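Glutamate--cysteine ligase GshA (Methylobacillus flagellatus KT, PDB 3K1T) probably acts as a ligase joining glutamate to cysteine, the first step of glutathione synthesis. Local coordinates at residues C92-N104 and L164-N178. Residues are numbered along the deposited sequence; the frame is centred on the assembly and turned at random. Where two conformers were deposited one is given.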
ATOM      1  N   CYS A  92     -15.206   2.545  -4.796  1.00 24.99           N
ATOM      2  CA  CYS A  92     -15.795   3.617  -5.622  1.00 26.14           C
ATOM      3  C   CYS A  92     -14.843   3.987  -6.781  1.00 26.81           C
ATOM      4  O   CYS A  92     -14.298   5.095  -6.840  1.00 26.06           O
ATOM      5  CB  CYS A  92     -16.185   4.826  -4.746  1.00 26.18           C
ATOM      6  SG  CYS A  92     -14.912   5.460  -3.664  1.00 26.08           S
ATOM      7  N   PRO A  93     -14.660   3.045  -7.727  1.00 27.52           N
ATOM      8  CA  PRO A  93     -13.538   3.137  -8.660  1.00 28.33           C
ATOM      9  C   PRO A  93     -13.511   4.353  -9.542  1.00 29.00           C
ATOM     10  O   PRO A  93     -12.424   4.770  -9.955  1.00 29.77           O
ATOM     11  CB  PRO A  93     -13.664   1.852  -9.515  1.00 28.77           C
ATOM     12  CG  PRO A  93     -15.003   1.305  -9.247  1.00 28.33           C
ATOM     13  CD  PRO A  93     -15.350   1.753  -7.841  1.00 28.38           C
ATOM     14  N   ASP A  94     -14.686   4.905  -9.844  1.00 28.35           N
ATOM     15  CA  ASP A  94     -14.796   5.976 -10.805  1.00 28.66           C
ATOM     16  C   ASP A  94     -14.992   7.341 -10.143  1.00 27.14           C
ATOM     17  O   ASP A  94     -15.144   8.353 -10.840  1.00 24.84           O
ATOM     18  CB  ASP A  94     -15.968   5.666 -11.723  1.00 29.58           C
ATOM     19  CG  ASP A  94     -15.778   4.338 -12.461  1.00 34.76           C
ATOM     20  OD1 ASP A  94     -14.659   4.132 -13.016  1.00 41.06           O
ATOM     21  OD2 ASP A  94     -16.730   3.510 -12.464  1.00 40.18           O
ATOM     22  N   ALA A  95     -14.983   7.348  -8.811  1.00 25.36           N
ATOM     23  CA  ALA A  95     -15.204   8.557  -8.039  1.00 25.49           C
ATOM     24  C   ALA A  95     -14.162   9.629  -8.329  1.00 23.35           C
ATOM     25  O   ALA A  95     -12.984   9.368  -8.429  1.00 23.87           O
ATOM     26  CB  ALA A  95     -15.242   8.245  -6.528  1.00 25.61           C
ATOM     27  N   ARG A  96     -14.636  10.839  -8.556  1.00 22.25           N
ATOM     28  CA  ARG A  96     -13.775  12.007  -8.573  1.00 21.07           C
ATOM     29  C   ARG A  96     -13.909  12.758  -7.250  1.00 20.14           C
ATOM     30  O   ARG A  96     -12.938  13.342  -6.779  1.00 18.86           O
ATOM     31  CB  ARG A  96     -14.202  12.975  -9.686  1.00 21.32           C
ATOM     32  CG  ARG A  96     -14.012  12.484 -11.085  1.00 24.80           C
ATOM     33  CD  ARG A  96     -14.495  13.549 -12.066  1.00 29.37           C
ATOM     34  NE  ARG A  96     -14.037  13.329 -13.438  1.00 35.90           N
ATOM     35  CZ  ARG A  96     -14.658  12.556 -14.337  1.00 43.38           C
ATOM     36  NH1 ARG A  96     -15.768  11.877 -14.017  1.00 46.14           N
ATOM     37  NH2 ARG A  96     -14.163  12.438 -15.569  1.00 45.27           N
ATOM     38  N   ARG A  97     -15.138  12.798  -6.722  1.00 19.18           N
ATOM     39  CA  ARG A  97     -15.491  13.628  -5.571  0.55 19.61           C
ATOM     40  C   ARG A  97     -16.068  12.759  -4.450  1.00 20.14           C
ATOM     41  O   ARG A  97     -16.778  11.798  -4.723  1.00 22.29           O
ATOM     42  CB  ARG A  97     -16.536  14.668  -5.991  0.55 19.40           C
ATOM     43  CG  ARG A  97     -16.017  15.739  -6.946  0.55 20.10           C
ATOM     44  CD  ARG A  97     -17.125  16.643  -7.462  0.55 19.99           C
ATOM     45  NE  ARG A  97     -17.972  15.965  -8.443  0.55 21.11           N
ATOM     46  CZ  ARG A  97     -17.659  15.778  -9.736  0.55 23.83           C
ATOM     47  NH1 ARG A  97     -16.497  16.196 -10.239  0.55 22.05           N
ATOM     48  NH2 ARG A  97     -18.511  15.139 -10.533  0.55 25.38           N
ATOM     49  N   LEU A  98     -15.784  13.107  -3.204  1.00 17.59           N
ATOM     50  CA  LEU A  98     -16.306  12.375  -2.067  1.00 16.43           C
ATOM     51  C   LEU A  98     -16.840  13.335  -1.033  1.00 15.32           C
ATOM     52  O   LEU A  98     -16.135  14.279  -0.634  1.00 14.16           O
ATOM     53  CB  LEU A  98     -15.186  11.530  -1.472  1.00 17.24           C
ATOM     54  CG  LEU A  98     -15.570  10.511  -0.420  1.00 18.20           C
ATOM     55  CD1 LEU A  98     -16.477   9.411  -0.967  1.00 18.38           C
ATOM     56  CD2 LEU A  98     -14.235   9.880   0.173  1.00 21.00           C
ATOM     57  N   LEU A  99     -18.096  13.129  -0.624  1.00 14.04           N
ATOM     58  CA  LEU A  99     -18.687  13.877   0.472  1.00 13.84           C
ATOM     59  C   LEU A  99     -18.456  13.085   1.741  1.00 13.81           C
ATOM     60  O   LEU A  99     -18.838  11.909   1.811  1.00 14.17           O
ATOM     61  CB  LEU A  99     -20.216  14.061   0.246  1.00 14.09           C
ATOM     62  CG  LEU A  99     -20.989  14.895   1.274  1.00 15.44           C
ATOM     63  CD1 LEU A  99     -20.612  16.368   1.163  1.00 15.37           C
ATOM     64  CD2 LEU A  99     -22.527  14.727   1.114  1.00 17.55           C
ATOM     65  N   LEU A 100     -17.829  13.724   2.721  1.00 13.43           N
ATOM     66  CA  LEU A 100     -17.546  13.118   4.018  0.50 13.35           C
ATOM     67  C   LEU A 100     -18.529  13.657   5.053  1.00 13.63           C
ATOM     68  O   LEU A 100     -18.575  14.855   5.316  1.00 13.87           O
ATOM     69  CB  LEU A 100     -16.107  13.410   4.470  0.50 13.15           C
ATOM     70  CG  LEU A 100     -15.652  12.855   5.844  0.50 13.49           C
ATOM     71  CD1 LEU A 100     -15.577  11.322   5.844  0.50  9.17           C
ATOM     72  CD2 LEU A 100     -14.264  13.466   6.240  0.50 12.90           C
ATOM     73  N   ILE A 101     -19.326  12.769   5.641  1.00 13.75           N
ATOM     74  CA  ILE A 101     -20.250  13.139   6.719  1.00 14.03           C
ATOM     75  C   ILE A 101     -19.651  12.783   8.100  1.00 14.29           C
ATOM     76  O   ILE A 101     -19.482  11.625   8.423  1.00 13.95           O
ATOM     77  CB  ILE A 101     -21.646  12.469   6.541  1.00 15.26           C
ATOM     78  CG1 ILE A 101     -22.223  12.838   5.149  1.00 15.79           C
ATOM     79  CG2 ILE A 101     -22.587  12.890   7.681  1.00 12.26           C
ATOM     80  CD1 ILE A 101     -23.591  12.299   4.839  1.00 20.06           C
ATOM     81  N   PRO A 102     -19.360  13.789   8.927  1.00 14.65           N
ATOM     82  CA  PRO A 102     -18.752  13.581  10.243  1.00 16.01           C
ATOM     83  C   PRO A 102     -19.797  13.300  11.312  1.00 17.07           C
ATOM     84  O   PRO A 102     -20.996  13.511  11.072  1.00 16.38           O
ATOM     85  CB  PRO A 102     -18.059  14.902  10.501  1.00 15.68           C
ATOM     86  CG  PRO A 102     -18.992  15.899   9.871  1.00 16.80           C
ATOM     87  CD  PRO A 102     -19.571  15.218   8.657  1.00 15.04           C
ATOM     88  N   GLU A 103     -19.347  12.823  12.464  1.00 18.94           N
ATOM     89  CA  GLU A 103     -20.182  12.798  13.664  1.00 21.90           C
ATOM     90  C   GLU A 103     -20.698  14.236  13.895  1.00 24.12           C
ATOM     91  O   GLU A 103     -20.089  15.215  13.425  1.00 22.80           O
ATOM     92  CB  GLU A 103     -19.390  12.315  14.879  1.00 23.07           C
ATOM     93  CG  GLU A 103     -19.120  10.802  14.969  1.00 24.49           C
ATOM     94  CD  GLU A 103     -20.402   9.957  15.199  1.00 27.56           C
ATOM     95  OE1 GLU A 103     -21.459  10.540  15.554  1.00 27.51           O
ATOM     96  OE2 GLU A 103     -20.355   8.712  14.996  1.00 28.97           O
ATOM     97  N   ASN A 104     -21.848  14.364  14.556  1.00 26.71           N
ATOM     98  CA  ASN A 104     -22.438  15.691  14.806  1.00 30.24           C
ATOM     99  C   ASN A 104     -21.638  16.591  15.790  1.00 33.81           C
ATOM    100  O   ASN A 104     -21.928  17.796  15.908  1.00 35.49           O
ATOM    101  CB  ASN A 104     -23.910  15.571  15.242  1.00 30.31           C
ATOM    102  CG  ASN A 104     -24.862  15.196  14.084  1.00 30.28           C
ATOM    103  OD1 ASN A 104     -24.464  15.102  12.924  1.00 28.04           O
ATOM    104  ND2 ASN A 104     -26.148  15.025  14.411  1.00 30.57           N
ATOM    105  N   LEU A 164     -27.427  14.186  -2.329  1.00 14.60           N
ATOM    106  CA  LEU A 164     -26.902  15.185  -1.404  1.00 16.04           C
ATOM    107  C   LEU A 164     -25.889  16.061  -2.125  1.00 17.02           C
ATOM    108  O   LEU A 164     -25.028  15.540  -2.826  1.00 18.22           O
ATOM    109  CB  LEU A 164     -26.237  14.529  -0.209  1.00 15.71           C
ATOM    110  CG  LEU A 164     -27.115  13.647   0.657  1.00 17.14           C
ATOM    111  CD1 LEU A 164     -26.282  13.260   1.931  1.00 17.09           C
ATOM    112  CD2 LEU A 164     -28.481  14.341   1.024  1.00 14.03           C
ATOM    113  N   GLU A 165     -25.992  17.374  -1.937  1.00 17.33           N
ATOM    114  CA  GLU A 165     -25.093  18.326  -2.567  0.50 18.34           C
ATOM    115  C   GLU A 165     -24.608  19.391  -1.568  1.00 17.78           C
ATOM    116  O   GLU A 165     -25.227  19.601  -0.488  1.00 17.15           O
ATOM    117  CB  GLU A 165     -25.801  18.965  -3.773  0.50 19.51           C
ATOM    118  CG  GLU A 165     -25.771  18.057  -5.048  0.50 23.02           C
ATOM    119  CD  GLU A 165     -26.932  18.305  -5.974  0.50 27.96           C
ATOM    120  OE1 GLU A 165     -27.614  19.343  -5.780  0.50 30.86           O
ATOM    121  OE2 GLU A 165     -27.178  17.465  -6.882  0.50 27.27           O
ATOM    122  N   LEU A 166     -23.505  20.033  -1.931  1.00 17.07           N
ATOM    123  CA  LEU A 166     -23.010  21.261  -1.276  1.00 17.34           C
ATOM    124  C   LEU A 166     -22.843  22.282  -2.401  1.00 18.34           C
ATOM    125  O   LEU A 166     -23.097  21.968  -3.564  1.00 18.30           O
ATOM    126  CB  LEU A 166     -21.667  21.019  -0.559  1.00 17.28           C
ATOM    127  CG  LEU A 166     -21.635  19.936   0.501  1.00 15.63           C
ATOM    128  CD1 LEU A 166     -20.169  19.721   1.023  1.00 14.87           C
ATOM    129  CD2 LEU A 166     -22.621  20.248   1.634  1.00 12.97           C
ATOM    130  N   ASP A 167     -22.392  23.485  -2.056  1.00 20.03           N
ATOM    131  CA  ASP A 167     -22.221  24.584  -3.031  1.00 21.60           C
ATOM    132  C   ASP A 167     -21.324  24.137  -4.162  1.00 21.08           C
ATOM    133  O   ASP A 167     -20.160  23.807  -3.934  1.00 20.11           O
ATOM    134  CB  ASP A 167     -21.587  25.794  -2.323  1.00 22.88           C
ATOM    135  CG  ASP A 167     -21.323  26.971  -3.271  1.00 28.00           C
ATOM    136  OD1 ASP A 167     -22.311  27.410  -3.887  1.00 32.93           O
ATOM    137  OD2 ASP A 167     -20.141  27.441  -3.387  1.00 34.05           O
ATOM    138  N   ASN A 168     -21.863  24.080  -5.375  1.00 20.85           N
ATOM    139  CA  ASN A 168     -21.082  23.664  -6.526  1.00 21.51           C
ATOM    140  C   ASN A 168     -20.320  22.343  -6.290  1.00 20.89           C
ATOM    141  O   ASN A 168     -19.138  22.211  -6.641  1.00 21.16           O
ATOM    142  CB  ASN A 168     -20.111  24.814  -6.896  1.00 23.49           C
ATOM    143  CG  ASN A 168     -19.506  24.659  -8.295  1.00 28.30           C
ATOM    144  OD1 ASN A 168     -20.093  24.003  -9.166  1.00 34.81           O
ATOM    145  ND2 ASN A 168     -18.316  25.246  -8.508  1.00 31.46           N
ATOM    146  N   PHE A 169     -20.984  21.350  -5.686  1.00 19.38           N
ATOM    147  CA  PHE A 169     -20.306  20.101  -5.333  1.00 18.00           C
ATOM    148  C   PHE A 169     -21.303  18.958  -5.300  1.00 19.20           C
ATOM    149  O   PHE A 169     -22.137  18.865  -4.385  1.00 17.60           O
ATOM    150  CB  PHE A 169     -19.630  20.195  -3.971  1.00 17.87           C
ATOM    151  CG  PHE A 169     -18.784  18.980  -3.623  1.00 16.02           C
ATOM    152  CD1 PHE A 169     -17.499  18.850  -4.140  1.00 18.18           C
ATOM    153  CD2 PHE A 169     -19.267  18.002  -2.775  1.00 15.43           C
ATOM    154  CE1 PHE A 169     -16.692  17.763  -3.810  1.00 17.88           C
ATOM    155  CE2 PHE A 169     -18.471  16.900  -2.436  1.00 17.78           C
ATOM    156  CZ  PHE A 169     -17.186  16.781  -2.953  1.00 17.77           C
ATOM    157  N   ASP A 170     -21.218  18.099  -6.293  1.00 19.68           N
ATOM    158  CA  ASP A 170     -22.082  16.929  -6.316  1.00 21.80           C
ATOM    159  C   ASP A 170     -21.230  15.691  -6.360  1.00 21.72           C
ATOM    160  O   ASP A 170     -20.614  15.412  -7.379  1.00 21.89           O
ATOM    161  CB  ASP A 170     -23.038  16.926  -7.501  1.00 22.84           C
ATOM    162  CG  ASP A 170     -23.917  15.664  -7.489  1.00 26.49           C
ATOM    163  OD1 ASP A 170     -23.454  14.581  -7.880  1.00 37.30           O
ATOM    164  OD2 ASP A 170     -25.041  15.725  -7.019  1.00 36.46           O
ATOM    165  N   SER A 171     -21.199  14.931  -5.260  1.00 21.67           N
ATOM    166  CA  SER A 171     -20.311  13.795  -5.208  1.00 22.50           C
ATOM    167  C   SER A 171     -20.915  12.571  -5.758  1.00 22.68           C
ATOM    168  O   SER A 171     -22.135  12.355  -5.802  1.00 22.54           O
ATOM    169  CB  SER A 171     -19.825  13.492  -3.783  1.00 22.92           C
ATOM    170  OG  SER A 171     -20.907  13.113  -2.956  1.00 26.39           O
ATOM    171  N   CYS A 172     -19.992  11.702  -6.074  1.00 22.82           N
ATOM    172  CA  CYS A 172     -20.229  10.428  -6.633  0.70 22.92           C
ATOM    173  C   CYS A 172     -20.714   9.449  -5.462  1.00 22.45           C
ATOM    174  O   CYS A 172     -21.678   8.672  -5.562  1.00 23.40           O
ATOM    175  CB  CYS A 172     -18.856  10.098  -7.357  0.70 24.22           C
ATOM    176  SG  CYS A 172     -17.891  11.617  -8.369  0.70 21.97           S
ATOM    177  N   ALA A 173     -20.025   9.540  -4.342  1.00 20.61           N
ATOM    178  CA  ALA A 173     -20.271   8.691  -3.206  1.00 19.52           C
ATOM    179  C   ALA A 173     -20.172   9.493  -1.920  1.00 16.74           C
ATOM    180  O   ALA A 173     -19.669  10.618  -1.909  1.00 16.16           O
ATOM    181  CB  ALA A 173     -19.251   7.546  -3.194  1.00 20.67           C
ATOM    182  N   ILE A 174     -20.630   8.884  -0.836  1.00 14.99           N
ATOM    183  CA  ILE A 174     -20.714   9.521   0.471  1.00 14.37           C
ATOM    184  C   ILE A 174     -20.030   8.624   1.493  1.00 14.39           C
ATOM    185  O   ILE A 174     -20.454   7.488   1.677  1.00 15.61           O
ATOM    186  CB  ILE A 174     -22.181   9.719   0.878  1.00 14.36           C
ATOM    187  CG1 ILE A 174     -22.890  10.613  -0.158  1.00 14.40           C
ATOM    188  CG2 ILE A 174     -22.305  10.300   2.308  1.00 13.88           C
ATOM    189  CD1 ILE A 174     -24.416  10.493  -0.087  1.00 16.32           C
ATOM    190  N   LEU A 175     -18.999   9.130   2.154  1.00 13.50           N
ATOM    191  CA  LEU A 175     -18.300   8.389   3.189  1.00 13.62           C
ATOM    192  C   LEU A 175     -18.794   8.803   4.549  1.00 12.91           C
ATOM    193  O   LEU A 175     -18.737   9.975   4.914  1.00 13.94           O
ATOM    194  CB  LEU A 175     -16.776   8.599   3.096  1.00 14.19           C
ATOM    195  CG  LEU A 175     -15.918   7.874   4.134  1.00 13.99           C
ATOM    196  CD1 LEU A 175     -16.048   6.339   3.984  1.00 12.50           C
ATOM    197  CD2 LEU A 175     -14.400   8.283   4.043  1.00 13.11           C
ATOM    198  N   LEU A 176     -19.350   7.844   5.278  1.00 12.78           N
ATOM    199  CA  LEU A 176     -19.757   8.075   6.650  1.00 12.14           C
ATOM    200  C   LEU A 176     -18.599   7.977   7.635  1.00 12.86           C
ATOM    201  O   LEU A 176     -17.942   6.935   7.738  1.00 13.65           O
ATOM    202  CB  LEU A 176     -20.830   7.063   7.058  1.00 12.09           C
ATOM    203  CG  LEU A 176     -22.098   7.058   6.231  1.00 12.29           C
ATOM    204  CD1 LEU A 176     -22.929   5.799   6.581  1.00 12.58           C
ATOM    205  CD2 LEU A 176     -22.870   8.384   6.464  1.00 11.37           C
ATOM    206  N   ASN A 177     -18.367   9.050   8.393  1.00 12.38           N
ATOM    207  CA  ASN A 177     -17.537   8.997   9.598  1.00 12.25           C
ATOM    208  C   ASN A 177     -18.423   9.239  10.835  1.00 13.98           C
ATOM    209  O   ASN A 177     -17.967   9.728  11.861  1.00 15.91           O
ATOM    210  CB  ASN A 177     -16.383   9.993   9.519  1.00 11.46           C
ATOM    211  CG  ASN A 177     -15.282   9.698  10.506  1.00 12.89           C
ATOM    212  OD1 ASN A 177     -14.998  10.509  11.403  1.00 14.34           O
ATOM    213  ND2 ASN A 177     -14.658   8.520  10.358  1.00 12.16           N
ATOM    214  N   ASN A 178     -19.697   8.869  10.696  1.00 15.64           N
ATOM    215  CA  ASN A 178     -20.767   9.046  11.695  1.00 15.49           C
ATOM    216  C   ASN A 178     -21.448   7.663  11.738  1.00 15.21           C
ATOM    217  O   ASN A 178     -21.892   7.164  10.694  1.00 15.03           O
ATOM    218  CB  ASN A 178     -21.725  10.110  11.171  1.00 15.89           C
ATOM    219  CG  ASN A 178     -22.899  10.385  12.092  1.00 16.18           C
ATOM    220  OD1 ASN A 178     -23.472   9.462  12.706  1.00 17.39           O
ATOM    221  ND2 ASN A 178     -23.262  11.666  12.205  1.00 17.53           N
TER
HETATM  222  O   HOH W   1     -21.113  13.351  -9.389  1.00 50.65           O
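The Arg97 guanidinium, in the conformer given, has Cys172 SG over one face and Asp170 O at its edge; Arg97 NE donates to Asp170 O at 2.9 Å, 8° out of the guanidinium plane but well above the carbonyl plane. A bend at chi3 (-73°) turns NE onto that oxygen, while Arg97 CB, CG and CD run past the Phe169 ring, which has Leu98 O at its edge. Cys172 SG, likewise in the conformer given, accepts from Arg96 N and Arg97 N, both at 3.4 Å and 160°. At the far end the Glu103 carboxylate and Asn178 amide stack, planes 28° apart, and Asn178 ND2 reaches Pro102 O at 3.1 Å; Asp179 N is hydrogen-bonded to Glu103 OE2, and Leu180 N to Asn178 OD1. With an alanine here instead of Asn178, Pro102 O is likely to lose this donor, Leu180 N its acceptor and the carboxylate its flat neighbour.

Between these ends, 97-102 and 173-177 pair in parallel as neighbouring inner strands of a mixed sheet. Leu175 N donates to Leu99 O at 2.8 Å and Asn177 N to Ile101 O at 2.8 Å, with Ile101 N answering to Leu175 O. On one face Leu98 CD2 meets Leu175 CB at 4.1 Å, and helix 109-124 covers Leu175. On the other, Leu99 splits its methyls: CD1 presses on Leu166 CD1 (3.4 Å, tight), CD2 on Leu164 CB, in an arm crossing strand 97-102 at about a right angle. Ala173 O is gripped twice, by Leu99 N and Ser171 OG, whereas Ala173 N is buried with no partner in the model.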